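Local coordinates for GST N-terminal domain-containing protein (Pseudomonas syringae pv. tomato, PDB 3IC8), which is of unknown function but is built like a glutathione S-transferase, with a thioredoxin-like N-terminal domain and a helical domain, and may bind glutathione or a related thiol, at residues A[4-9]-A[27-32]; A[17-22]-A[218-223]; A[101-106]-A[186-191]; A[107-112]-A[151-156]. All coordinates share one frame; numbering follows the deposited sequence.

How the contacts relate
All four contacts are largely buried, but contact 4 lies farthest out, its centre about 23 Å from the centre of the chain against 12 to 14 Å for the others. Contact 1 is the polar exception: a ladder of backbone hydrogen bonds joins two strands of the N-terminal domain. Contact 2 sets the helix between those strands against the turn leading into strand 222-225, by ring packing and CA-H...O contacts; it touches contact 1 through Trp29, which is bonded to His220 and Ser222. Contacts 3 and 4 share helix 88-110 and pack it against helices 180-193 and 149-167 by apolar and aromatic surfaces. Lys17 against His187 connects contact 2 with contact 3, where the two domains meet.

Contact 1 (A[4-9]-A[27-32]); sequences LILHHY and VNWRSV
Four backbone hydrogen bonds tie Leu4, Leu6 and His8 to Arg30 and Val32 in parallel register. Arg30 N gives to Leu4 O, Leu6 N to Arg30 O, Val32 N to Leu6 O and His8 N to Val32 O, the shortest being Val32 N to Leu6 O at 2.8 Å. Each is close to straight, and the short strand segments run at 32° to one another. On one face of the sheet the six-membered ring of Trp29 meets Leu6 obliquely: CE3 is 3.6 Å from Leu6 CB, and CD2 of Leu6 rests near CZ3. The indole reaches it because chi1 of 53° places CG between the backbone N and the carbonyl carbon. The same ring turns an edge to the face of His8 in an offset edge-to-face pair, planes 63° apart. On the other face Val32 lies alongside His7, its CB off-centre over the imidazole, while its CG2 touches Ile5 CG2 at 3.7 Å. Farther out, His7 NE2 is bonded to Gln57 OE1 and Trp29 NE1 to His220 O, which limits how either ring can turn. The Arg30 side chain bends away, its NE and NH2 bonded to Ser224 O and Asp225 O of strand 222-225 and its NH1 in a salt bridge with Glu3. Strand 4-8, helix 16-25, whose Leu22 covers Leu6 and Trp29, and strand 28-33 form the beta-alpha-beta unit that opens the thioredoxin-like domain of glutathione S-transferases.

Contact 2 (A[17-22]-A[218-223]); sequences KARLML and FGHGSL
Arg19, whose side chain lies along His220, has its NH2 gripped twice, by a salt bridge to Glu16 OE2 and a hydrogen bond to Ser12 O, while its NH1 is bonded to Tyr9 O. With the guanidinium held at that end, the aliphatic part of the side chain covers the imidazole. Arg19 CG sits over one face of the His220 ring, 3.8 Å from its centroid and 17° off the normal, in a CH-pi contact, and CB lies 3.8 Å from His220 CD2. Bends at chi2 and chi3 carry the guanidinium past the ring, with its plane 47° from that of the imidazole. Glu16 also serves the histidine: its OE1 is bonded to His220 NE2, so one carboxylate holds both residues of the CH-pi pair. At the edge of the ring, near its plane, comes Leu20 CD2, 4.1 Å from His220 CD2. The backbones meet through two CA-H...O contacts, His220 CA to Arg19 O at 3.4 Å and Leu20 CA to Gly219 O at 3.5 Å. Gly219 takes a positive phi of 75° after helix 206-216, and His220 O accepts from Trp29 NE1. The turn thus docks on helix 16-25 by CH-pi and C-H...O contacts, reinforced by the bond to Glu16; that carboxylate would probably favour a proton on His220 and nearby Arg19 oppose it, leaving its charge open.

Contact 3 (A[101-106]-A[186-191]); sequences VLFLHA and AHTLWF
Phe103, His187 and Phe191 form an aromatic cluster between two nearly parallel helices of the helical bundle that makes up the second domain of glutathione S-transferase-like proteins; the short axes run 8.7 Å apart at 4°. Within the cluster the rings of Phe103 and Phe191 stand at 90° but meet obliquely, CE1 of Phe103 lying 3.8 Å from CE2 of Phe191. Phe103 gets there because its CG is anti to the backbone N (chi1 177°). Its side chain lies alongside that of His187, the two rings meeting obliquely, and Phe191 CE2 in turn covers a face of His187. Phe14, from the N-terminal domain, packs edge-to-face with Phe191 and also touches Phe103. Thr188 supplies the other contacts: its OG1, bonded back to Val185 O within its own helix, also touches Leu102 CG at 3.9 Å, and its carbonyl O lies 3.4 Å from Ala106 CB. The threonine methyl CG2, anti to the carbonyl carbon, lies 3.6 Å from Phe103 CA.

Contact 4 (A[107-112]-A[151-156]); sequences VSLVFQ and QVKHQW
Leu109 reaches across to Val152, Lys153 and Trp156, and its branched end carries most of the contact. From CB, a chi1 of -79° sets CG beside the backbone N and directs it at helix 149-167, where it meets Val152 CG1 at 3.9 Å. There the chain forks. CD2 lies against the aliphatic start of Lys153, 3.8 Å from CG, and also near Val152 CG1. CD1 comes over one face of the Trp156 indole, towards its rim, at 4.2 Å from CD2 of that ring. Beside the leucine, Ser108 CB adds a looser touch on Val152 CG2 at 4.3 Å, while the serine hydroxyl is bonded to Leu104 O. The carbonyl O of Leu109 accepts from Gln112 NE2 (3.1 Å), a bent bond that ties the following turn to the helix end. Leu109 thus packs the C-terminal end of helix 88-110 against helix 149-167; Leu192 of helix 180-193 packs on both Leu109 and Trp156, and Met116 of the second subunit touches Ser108.

Contact 1 (A[4-9]-A[27-32])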
loop_
_atom_site.group_PDB
_atom_site.type_symbol
_atom_site.label_atom_id
_atom_site.label_comp_id
_atom_site.label_asym_id
_atom_site.label_seq_id
_atom_site.Cartn_x
_atom_site.Cartn_y
_atom_site.Cartn_z
ATOM N N LEU A 4 15.138 -19.390 18.019
ATOM C CA LEU A 4 15.507 -18.053 18.390
ATOM C C LEU A 4 14.534 -17.588 19.422
ATOM O O LEU A 4 13.364 -17.717 19.244
ATOM C CB LEU A 4 15.393 -17.131 17.209
ATOM C CG LEU A 4 16.565 -16.890 16.297
ATOM C CD1 LEU A 4 17.470 -18.048 16.230
ATOM C CD2 LEU A 4 16.053 -16.553 14.965
ATOM N N ILE A 5 15.030 -17.055 20.516
ATOM C CA ILE A 5 14.153 -16.547 21.534
ATOM C C ILE A 5 14.412 -15.091 21.809
ATOM O O ILE A 5 15.496 -14.704 22.088
ATOM C CB ILE A 5 14.306 -17.346 22.820
ATOM C CG1 ILE A 5 13.940 -18.799 22.579
ATOM C CG2 ILE A 5 13.442 -16.808 23.849
ATOM C CD1 ILE A 5 14.182 -19.679 23.735
ATOM N N LEU A 6 13.393 -14.275 21.718
ATOM C CA LEU A 6 13.545 -12.894 22.078
ATOM C C LEU A 6 12.835 -12.572 23.388
ATOM O O LEU A 6 11.678 -12.832 23.556
ATOM C CB LEU A 6 13.042 -12.001 20.965
ATOM C CG LEU A 6 13.367 -10.529 21.082
ATOM C CD1 LEU A 6 14.810 -10.331 20.796
ATOM C CD2 LEU A 6 12.540 -9.735 20.163
ATOM N N HIS A 7 13.575 -12.008 24.316
ATOM C CA HIS A 7 13.039 -11.543 25.566
ATOM C C HIS A 7 12.871 -10.043 25.441
ATOM O O HIS A 7 13.823 -9.327 25.291
ATOM C CB HIS A 7 14.035 -11.821 26.673
ATOM C CG HIS A 7 14.270 -13.268 26.934
ATOM N ND1 HIS A 7 13.694 -13.926 27.984
ATOM C CD2 HIS A 7 15.031 -14.179 26.296
ATOM C CE1 HIS A 7 14.075 -15.181 27.979
ATOM N NE2 HIS A 7 14.884 -15.361 26.963
ATOM N N HIS A 8 11.643 -9.571 25.488
ATOM C CA HIS A 8 11.378 -8.171 25.266
ATOM C C HIS A 8 10.096 -7.688 25.871
ATOM O O HIS A 8 9.311 -8.448 26.336
ATOM C CB HIS A 8 11.390 -7.855 23.793
ATOM C CG HIS A 8 10.224 -8.398 23.054
ATOM N ND1 HIS A 8 9.894 -9.723 23.075
ATOM C CD2 HIS A 8 9.322 -7.801 22.256
ATOM C CE1 HIS A 8 8.825 -9.917 22.340
ATOM N NE2 HIS A 8 8.469 -8.768 21.822
ATOM N N TYR A 9 9.895 -6.395 25.847
ATOM C CA TYR A 9 8.646 -5.875 26.284
ATOM C C TYR A 9 7.956 -5.451 25.036
ATOM O O TYR A 9 8.379 -4.575 24.360
ATOM C CB TYR A 9 8.875 -4.712 27.225
ATOM C CG TYR A 9 7.673 -4.283 28.003
ATOM C CD1 TYR A 9 7.201 -5.015 29.061
ATOM C CD2 TYR A 9 7.016 -3.137 27.679
ATOM C CE1 TYR A 9 6.122 -4.620 29.740
ATOM C CE2 TYR A 9 5.945 -2.744 28.357
ATOM C CZ TYR A 9 5.499 -3.480 29.382
ATOM O OH TYR A 9 4.422 -3.053 30.040
ATOM N N VAL A 27 12.673 -14.940 9.991
ATOM C CA VAL A 27 12.929 -16.060 10.836
ATOM C C VAL A 27 11.753 -16.219 11.742
ATOM O O VAL A 27 11.016 -15.315 11.935
ATOM C CB VAL A 27 14.147 -15.808 11.695
ATOM C CG1 VAL A 27 15.377 -16.223 10.993
ATOM C CG2 VAL A 27 14.223 -14.371 12.066
ATOM N N ASN A 28 11.587 -17.397 12.288
ATOM C CA ASN A 28 10.536 -17.644 13.213
ATOM C C ASN A 28 11.145 -17.608 14.581
ATOM O O ASN A 28 12.195 -18.133 14.791
ATOM C CB ASN A 28 9.909 -18.991 12.928
ATOM C CG ASN A 28 9.031 -18.971 11.720
ATOM O OD1 ASN A 28 7.844 -19.142 11.814
ATOM N ND2 ASN A 28 9.617 -18.764 10.573
ATOM N N TRP A 29 10.496 -16.944 15.508
ATOM C CA TRP A 29 11.066 -16.751 16.811
ATOM C C TRP A 29 10.052 -16.891 17.923
ATOM O O TRP A 29 8.889 -16.769 17.718
ATOM C CB TRP A 29 11.803 -15.406 16.888
ATOM C CG TRP A 29 11.005 -14.234 16.488
ATOM C CD1 TRP A 29 10.671 -13.887 15.253
ATOM C CD2 TRP A 29 10.430 -13.256 17.346
ATOM N NE1 TRP A 29 9.930 -12.762 15.259
ATOM C CE2 TRP A 29 9.771 -12.347 16.542
ATOM C CE3 TRP A 29 10.407 -13.069 18.721
ATOM C CZ2 TRP A 29 9.106 -11.271 17.049
ATOM C CZ3 TRP A 29 9.753 -12.004 19.217
ATOM C CH2 TRP A 29 9.109 -11.118 18.392
ATOM N N ARG A 30 10.540 -17.125 19.117
ATOM C CA ARG A 30 9.694 -17.221 20.257
ATOM C C ARG A 30 9.695 -15.907 20.987
ATOM O O ARG A 30 10.705 -15.309 21.126
ATOM C CB ARG A 30 10.193 -18.322 21.170
ATOM C CG ARG A 30 10.355 -19.644 20.518
ATOM C CD ARG A 30 9.125 -20.052 19.772
ATOM N NE ARG A 30 7.984 -20.216 20.646
ATOM C CZ ARG A 30 7.789 -21.274 21.400
ATOM N NH1 ARG A 30 8.640 -22.256 21.393
ATOM N NH2 ARG A 30 6.744 -21.354 22.160
ATOM N N SER A 31 8.552 -15.477 21.469
ATOM C CA SER A 31 8.472 -14.231 22.179
ATOM C C SER A 31 8.291 -14.437 23.655
ATOM O O SER A 31 7.333 -15.009 24.081
ATOM C CB SER A 31 7.301 -13.444 21.667
ATOM O OG SER A 31 7.259 -12.197 22.270
ATOM N N VAL A 32 9.217 -13.939 24.442
ATOM C CA VAL A 32 9.082 -14.019 25.866
ATOM C C VAL A 32 8.789 -12.637 26.336
ATOM O O VAL A 32 9.540 -11.746 26.097
ATOM C CB VAL A 32 10.358 -14.486 26.550
ATOM C CG1 VAL A 32 10.191 -14.473 28.005
ATOM C CG2 VAL A 32 10.706 -15.829 26.130
#

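Contact 2 (A[17-22]-A[218-223])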
loop_
_atom_site.group_PDB
_atom_site.type_symbol
_atom_site.label_atom_id
_atom_site.label_comp_id
_atom_site.label_asym_id
_atom_site.label_seq_id
_atom_site.Cartn_x
_atom_site.Cartn_y
_atom_site.Cartn_z
ATOM N N LYS A 17 13.314 -1.932 17.201
ATOM C CA LYS A 17 14.354 -2.195 16.258
ATOM C C LYS A 17 14.633 -3.680 16.193
ATOM O O LYS A 17 14.752 -4.204 15.143
ATOM C CB LYS A 17 15.611 -1.403 16.600
ATOM C CG LYS A 17 16.877 -1.919 15.973
ATOM C CD LYS A 17 17.895 -0.862 15.723
ATOM C CE LYS A 17 18.896 -0.752 16.833
ATOM N NZ LYS A 17 20.257 -0.882 16.351
ATOM N N ALA A 18 14.700 -4.357 17.314
ATOM C CA ALA A 18 14.980 -5.780 17.338
ATOM C C ALA A 18 13.936 -6.628 16.653
ATOM O O ALA A 18 14.247 -7.597 16.039
ATOM C CB ALA A 18 15.159 -6.229 18.706
ATOM N N ARG A 19 12.690 -6.240 16.797
ATOM C CA ARG A 19 11.583 -6.870 16.150
ATOM C C ARG A 19 11.646 -6.755 14.632
ATOM O O ARG A 19 11.329 -7.670 13.927
ATOM C CB ARG A 19 10.321 -6.216 16.679
ATOM C CG ARG A 19 9.433 -7.113 17.428
ATOM C CD ARG A 19 9.003 -6.620 18.784
ATOM N NE ARG A 19 8.671 -5.211 18.877
ATOM C CZ ARG A 19 8.574 -4.551 20.016
ATOM N NH1 ARG A 19 8.772 -5.151 21.148
ATOM N NH2 ARG A 19 8.295 -3.290 20.028
ATOM N N LEU A 20 12.022 -5.589 14.150
ATOM C CA LEU A 20 12.223 -5.354 12.742
ATOM C C LEU A 20 13.359 -6.179 12.237
ATOM O O LEU A 20 13.339 -6.632 11.143
ATOM C CB LEU A 20 12.407 -3.884 12.420
ATOM C CG LEU A 20 11.187 -3.030 12.663
ATOM C CD1 LEU A 20 11.516 -1.604 12.799
ATOM C CD2 LEU A 20 10.126 -3.229 11.671
HETATM N N MSE A 21 14.364 -6.354 13.062
HETATM C CA MSE A 21 15.515 -7.123 12.694
HETATM C C MSE A 21 15.094 -8.546 12.448
HETATM O O MSE A 21 15.527 -9.170 11.526
HETATM C CB MSE A 21 16.578 -7.050 13.771
HETATM C CG MSE A 21 17.463 -5.836 13.736
HETATM SE SE MSE A 21 18.432 -5.459 15.330
HETATM C CE MSE A 21 19.549 -6.924 15.423
ATOM N N LEU A 22 14.218 -9.045 13.284
ATOM C CA LEU A 22 13.661 -10.346 13.073
ATOM C C LEU A 22 12.842 -10.418 11.813
ATOM O O LEU A 22 12.846 -11.398 11.156
ATOM C CB LEU A 22 12.911 -10.828 14.297
ATOM C CG LEU A 22 13.833 -11.100 15.468
ATOM C CD1 LEU A 22 13.098 -11.268 16.729
ATOM C CD2 LEU A 22 14.662 -12.246 15.237
ATOM N N PHE A 218 9.097 -4.473 6.406
ATOM C CA PHE A 218 9.733 -5.758 6.597
ATOM C C PHE A 218 9.038 -6.491 7.716
ATOM O O PHE A 218 9.056 -7.689 7.786
ATOM C CB PHE A 218 11.215 -5.599 6.898
ATOM C CG PHE A 218 12.054 -5.311 5.701
ATOM C CD1 PHE A 218 12.351 -6.279 4.794
ATOM C CD2 PHE A 218 12.554 -4.076 5.490
ATOM C CE1 PHE A 218 13.105 -6.009 3.708
ATOM C CE2 PHE A 218 13.314 -3.818 4.406
ATOM C CZ PHE A 218 13.583 -4.782 3.517
ATOM N N GLY A 219 8.428 -5.745 8.613
ATOM C CA GLY A 219 7.633 -6.331 9.656
ATOM C C GLY A 219 8.387 -6.977 10.786
ATOM O O GLY A 219 9.554 -6.729 10.957
ATOM N N HIS A 220 7.692 -7.792 11.561
ATOM C CA HIS A 220 8.284 -8.496 12.679
ATOM C C HIS A 220 8.529 -9.976 12.497
ATOM O O HIS A 220 9.081 -10.597 13.359
ATOM C CB HIS A 220 7.474 -8.296 13.951
ATOM C CG HIS A 220 7.283 -6.871 14.355
ATOM N ND1 HIS A 220 6.438 -6.507 15.370
ATOM C CD2 HIS A 220 7.830 -5.727 13.900
ATOM C CE1 HIS A 220 6.467 -5.202 15.520
ATOM N NE2 HIS A 220 7.297 -4.703 14.631
ATOM N N GLY A 221 8.127 -10.544 11.380
ATOM C CA GLY A 221 8.299 -11.965 11.209
ATOM C C GLY A 221 7.240 -12.819 11.849
ATOM O O GLY A 221 6.147 -12.388 12.012
ATOM N N SER A 222 7.571 -14.044 12.193
ATOM C CA SER A 222 6.589 -14.947 12.764
ATOM C C SER A 222 6.924 -15.375 14.161
ATOM O O SER A 222 7.942 -15.939 14.382
ATOM C CB SER A 222 6.487 -16.184 11.898
ATOM O OG SER A 222 5.274 -16.197 11.205
ATOM N N LEU A 223 6.033 -15.152 15.102
ATOM C CA LEU A 223 6.325 -15.455 16.477
ATOM C C LEU A 223 5.279 -16.310 17.145
ATOM O O LEU A 223 4.145 -16.295 16.762
ATOM C CB LEU A 223 6.505 -14.163 17.258
ATOM C CG LEU A 223 5.301 -13.300 17.573
ATOM C CD1 LEU A 223 4.584 -13.801 18.773
ATOM C CD2 LEU A 223 5.659 -11.881 17.764
#

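Contact 3 (A[101-106]-A[186-191])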
loop_
_atom_site.group_PDB
_atom_site.type_symbol
_atom_site.label_atom_id
_atom_site.label_comp_id
_atom_site.label_asym_id
_atom_site.label_seq_id
_atom_site.Cartn_x
_atom_site.Cartn_y
_atom_site.Cartn_z
ATOM N N VAL A 101 23.814 9.380 18.219
ATOM C CA VAL A 101 23.477 10.767 17.983
ATOM C C VAL A 101 22.069 10.987 17.487
ATOM O O VAL A 101 21.359 11.810 17.981
ATOM C CB VAL A 101 24.422 11.372 16.926
ATOM C CG1 VAL A 101 23.908 12.632 16.389
ATOM C CG2 VAL A 101 25.742 11.602 17.478
ATOM N N LEU A 102 21.683 10.256 16.475
ATOM C CA LEU A 102 20.369 10.395 15.907
ATOM C C LEU A 102 19.237 9.993 16.821
ATOM O O LEU A 102 18.231 10.634 16.868
ATOM C CB LEU A 102 20.290 9.632 14.599
ATOM C CG LEU A 102 19.385 10.186 13.526
ATOM C CD1 LEU A 102 19.605 11.624 13.257
ATOM C CD2 LEU A 102 19.569 9.404 12.320
ATOM N N PHE A 103 19.435 8.897 17.524
ATOM C CA PHE A 103 18.498 8.359 18.465
ATOM C C PHE A 103 18.268 9.314 19.604
ATOM O O PHE A 103 17.184 9.456 20.063
ATOM C CB PHE A 103 19.039 7.037 18.991
ATOM C CG PHE A 103 18.190 6.392 20.037
ATOM C CD1 PHE A 103 17.212 5.527 19.704
ATOM C CD2 PHE A 103 18.404 6.629 21.352
ATOM C CE1 PHE A 103 16.465 4.953 20.637
ATOM C CE2 PHE A 103 17.639 6.045 22.283
ATOM C CZ PHE A 103 16.681 5.207 21.925
ATOM N N LEU A 104 19.325 9.944 20.059
ATOM C CA LEU A 104 19.237 10.884 21.116
ATOM C C LEU A 104 18.407 12.084 20.766
ATOM O O LEU A 104 17.614 12.509 21.539
ATOM C CB LEU A 104 20.622 11.320 21.509
ATOM C CG LEU A 104 20.721 12.321 22.627
ATOM C CD1 LEU A 104 19.863 11.895 23.763
ATOM C CD2 LEU A 104 22.101 12.359 23.063
ATOM N N HIS A 105 18.578 12.614 19.584
ATOM C CA HIS A 105 17.757 13.699 19.134
ATOM C C HIS A 105 16.313 13.296 19.027
ATOM O O HIS A 105 15.451 14.013 19.416
ATOM C CB HIS A 105 18.218 14.151 17.770
ATOM C CG HIS A 105 19.531 14.837 17.782
ATOM N ND1 HIS A 105 19.665 16.183 17.582
ATOM C CD2 HIS A 105 20.769 14.367 17.997
ATOM C CE1 HIS A 105 20.930 16.515 17.674
ATOM N NE2 HIS A 105 21.620 15.429 17.925
ATOM N N ALA A 106 16.045 12.139 18.475
ATOM C CA ALA A 106 14.677 11.737 18.268
ATOM C C ALA A 106 13.885 11.591 19.553
ATOM O O ALA A 106 12.776 11.997 19.624
ATOM C CB ALA A 106 14.623 10.489 17.460
ATOM N N ALA A 186 15.810 4.000 10.920
ATOM C CA ALA A 186 14.375 3.882 10.976
ATOM C C ALA A 186 13.845 3.854 12.387
ATOM O O ALA A 186 12.830 4.383 12.650
ATOM C CB ALA A 186 13.921 2.702 10.228
ATOM N N HIS A 187 14.570 3.248 13.292
ATOM C CA HIS A 187 14.121 3.153 14.646
ATOM C C HIS A 187 13.951 4.519 15.240
ATOM O O HIS A 187 12.996 4.752 15.918
ATOM C CB HIS A 187 15.129 2.376 15.467
ATOM C CG HIS A 187 14.693 2.077 16.856
ATOM N ND1 HIS A 187 13.385 1.858 17.192
ATOM C CD2 HIS A 187 15.399 1.936 17.992
ATOM C CE1 HIS A 187 13.303 1.594 18.475
ATOM N NE2 HIS A 187 14.511 1.637 18.985
ATOM N N THR A 188 14.865 5.436 14.977
ATOM C CA THR A 188 14.750 6.770 15.536
ATOM C C THR A 188 13.513 7.498 15.063
ATOM O O THR A 188 12.856 8.139 15.809
ATOM C CB THR A 188 16.042 7.659 15.332
ATOM O OG1 THR A 188 16.043 8.294 14.061
ATOM C CG2 THR A 188 17.261 6.879 15.466
ATOM N N LEU A 189 13.209 7.371 13.792
ATOM C CA LEU A 189 12.061 7.995 13.182
ATOM C C LEU A 189 10.736 7.462 13.676
ATOM O O LEU A 189 9.750 8.122 13.641
ATOM C CB LEU A 189 12.147 7.873 11.690
ATOM C CG LEU A 189 13.420 8.460 11.161
ATOM C CD1 LEU A 189 13.334 8.561 9.721
ATOM C CD2 LEU A 189 13.677 9.786 11.745
ATOM N N TRP A 190 10.750 6.227 14.110
ATOM C CA TRP A 190 9.595 5.543 14.591
ATOM C C TRP A 190 9.064 6.251 15.826
ATOM O O TRP A 190 7.885 6.334 16.029
ATOM C CB TRP A 190 9.963 4.092 14.845
ATOM C CG TRP A 190 8.990 3.299 15.549
ATOM C CD1 TRP A 190 9.125 2.769 16.753
ATOM C CD2 TRP A 190 7.724 2.902 15.073
ATOM N NE1 TRP A 190 8.027 2.073 17.091
ATOM C CE2 TRP A 190 7.141 2.140 16.064
ATOM C CE3 TRP A 190 7.020 3.135 13.901
ATOM C CZ2 TRP A 190 5.895 1.614 15.939
ATOM C CZ3 TRP A 190 5.789 2.604 13.775
ATOM C CH2 TRP A 190 5.232 1.854 14.784
ATOM N N PHE A 191 9.959 6.779 16.638
ATOM C CA PHE A 191 9.557 7.546 17.792
ATOM C C PHE A 191 8.792 8.795 17.386
ATOM O O PHE A 191 7.803 9.110 17.972
ATOM C CB PHE A 191 10.769 7.928 18.646
ATOM C CG PHE A 191 11.314 6.814 19.467
ATOM C CD1 PHE A 191 10.866 6.588 20.731
ATOM C CD2 PHE A 191 12.284 6.000 18.980
ATOM C CE1 PHE A 191 11.372 5.574 21.472
ATOM C CE2 PHE A 191 12.771 4.986 19.708
ATOM C CZ PHE A 191 12.320 4.771 20.954
#

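Contact 4 (A[107-112]-A[151-156])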
loop_
_atom_site.group_PDB
_atom_site.type_symbol
_atom_site.label_atom_id
_atom_site.label_comp_id
_atom_site.label_asym_id
_atom_site.label_seq_id
_atom_site.Cartn_x
_atom_site.Cartn_y
_atom_site.Cartn_z
ATOM N N VAL A 107 14.480 10.988 20.555
ATOM C CA VAL A 107 13.880 10.873 21.868
ATOM C C VAL A 107 13.700 12.152 22.664
ATOM O O VAL A 107 12.799 12.249 23.441
ATOM C CB VAL A 107 14.445 9.723 22.683
ATOM C CG1 VAL A 107 14.276 8.478 21.941
ATOM C CG2 VAL A 107 15.849 9.930 22.991
ATOM N N SER A 108 14.604 13.093 22.506
ATOM C CA SER A 108 14.457 14.381 23.130
ATOM C C SER A 108 13.266 15.116 22.599
ATOM O O SER A 108 12.574 15.766 23.328
ATOM C CB SER A 108 15.685 15.255 22.912
ATOM O OG SER A 108 16.814 14.733 23.524
ATOM N N LEU A 109 13.073 15.045 21.306
ATOM C CA LEU A 109 11.992 15.716 20.682
ATOM C C LEU A 109 10.649 15.211 21.091
ATOM O O LEU A 109 9.764 15.972 21.314
ATOM C CB LEU A 109 12.108 15.546 19.190
ATOM C CG LEU A 109 13.088 16.408 18.442
ATOM C CD1 LEU A 109 13.098 16.053 17.013
ATOM C CD2 LEU A 109 12.736 17.807 18.610
ATOM N N VAL A 110 10.489 13.913 21.106
ATOM C CA VAL A 110 9.257 13.297 21.484
ATOM C C VAL A 110 8.869 13.397 22.939
ATOM O O VAL A 110 7.748 13.711 23.268
ATOM C CB VAL A 110 9.316 11.842 21.122
ATOM C CG1 VAL A 110 8.114 11.130 21.581
ATOM C CG2 VAL A 110 9.494 11.692 19.674
ATOM N N PHE A 111 9.794 13.084 23.816
ATOM C CA PHE A 111 9.475 13.002 25.211
ATOM C C PHE A 111 9.631 14.320 25.926
ATOM O O PHE A 111 10.410 14.453 26.807
ATOM C CB PHE A 111 10.281 11.894 25.855
ATOM C CG PHE A 111 9.958 10.553 25.327
ATOM C CD1 PHE A 111 8.744 9.994 25.559
ATOM C CD2 PHE A 111 10.853 9.854 24.580
ATOM C CE1 PHE A 111 8.457 8.783 25.065
ATOM C CE2 PHE A 111 10.553 8.646 24.107
ATOM C CZ PHE A 111 9.359 8.116 24.341
ATOM N N GLN A 112 8.861 15.292 25.501
ATOM C CA GLN A 112 8.780 16.566 26.141
ATOM C C GLN A 112 7.324 16.956 26.121
ATOM O O GLN A 112 6.575 16.444 25.355
ATOM C CB GLN A 112 9.671 17.597 25.465
ATOM C CG GLN A 112 9.517 17.679 24.015
ATOM C CD GLN A 112 10.154 18.909 23.431
ATOM O OE1 GLN A 112 9.990 20.008 23.931
ATOM N NE2 GLN A 112 10.870 18.732 22.351
ATOM N N GLN A 151 18.939 22.852 21.395
ATOM C CA GLN A 151 20.022 22.480 20.540
ATOM C C GLN A 151 19.622 21.380 19.596
ATOM O O GLN A 151 19.984 21.378 18.453
ATOM C CB GLN A 151 21.235 22.080 21.355
ATOM C CG GLN A 151 22.522 22.018 20.578
ATOM C CD GLN A 151 22.850 23.287 19.839
ATOM O OE1 GLN A 151 23.479 23.244 18.816
ATOM N NE2 GLN A 151 22.412 24.409 20.349
ATOM N N VAL A 152 18.876 20.429 20.102
ATOM C CA VAL A 152 18.445 19.341 19.299
ATOM C C VAL A 152 17.563 19.839 18.184
ATOM O O VAL A 152 17.669 19.407 17.074
ATOM C CB VAL A 152 17.726 18.313 20.147
ATOM C CG1 VAL A 152 16.740 17.555 19.365
ATOM C CG2 VAL A 152 18.689 17.398 20.739
ATOM N N LYS A 153 16.682 20.758 18.498
ATOM C CA LYS A 153 15.760 21.281 17.526
ATOM C C LYS A 153 16.503 21.981 16.433
ATOM O O LYS A 153 16.170 21.887 15.286
ATOM C CB LYS A 153 14.794 22.229 18.196
ATOM C CG LYS A 153 13.556 21.557 18.711
ATOM C CD LYS A 153 13.053 22.191 19.969
ATOM C CE LYS A 153 12.149 23.335 19.672
ATOM N NZ LYS A 153 12.373 24.449 20.611
ATOM N N HIS A 154 17.525 22.697 16.842
ATOM C CA HIS A 154 18.418 23.424 15.982
ATOM C C HIS A 154 19.181 22.526 15.053
ATOM O O HIS A 154 19.366 22.827 13.928
ATOM C CB HIS A 154 19.372 24.156 16.900
ATOM C CG HIS A 154 20.399 24.979 16.210
ATOM N ND1 HIS A 154 21.715 24.612 16.153
ATOM C CD2 HIS A 154 20.320 26.177 15.601
ATOM C CE1 HIS A 154 22.401 25.534 15.514
ATOM N NE2 HIS A 154 21.575 26.495 15.174
ATOM N N GLN A 155 19.650 21.418 15.574
ATOM C CA GLN A 155 20.352 20.408 14.803
ATOM C C GLN A 155 19.589 19.520 13.837
ATOM O O GLN A 155 20.131 19.085 12.869
ATOM C CB GLN A 155 21.301 19.613 15.681
ATOM C CG GLN A 155 22.399 20.460 16.201
ATOM C CD GLN A 155 23.332 19.732 17.090
ATOM O OE1 GLN A 155 23.064 18.635 17.498
ATOM N NE2 GLN A 155 24.449 20.332 17.380
ATOM N N TRP A 156 18.327 19.254 14.119
ATOM C CA TRP A 156 17.600 18.182 13.484
ATOM C C TRP A 156 17.437 18.310 11.992
ATOM O O TRP A 156 17.467 17.360 11.281
ATOM C CB TRP A 156 16.250 17.999 14.142
ATOM C CG TRP A 156 15.472 16.934 13.559
ATOM C CD1 TRP A 156 14.455 17.070 12.714
ATOM C CD2 TRP A 156 15.655 15.549 13.744
ATOM N NE1 TRP A 156 13.972 15.873 12.361
ATOM C CE2 TRP A 156 14.694 14.910 12.989
ATOM C CE3 TRP A 156 16.533 14.786 14.488
ATOM C CZ2 TRP A 156 14.577 13.547 12.955
ATOM C CZ3 TRP A 156 16.414 13.464 14.461
ATOM C CH2 TRP A 156 15.455 12.842 13.693
#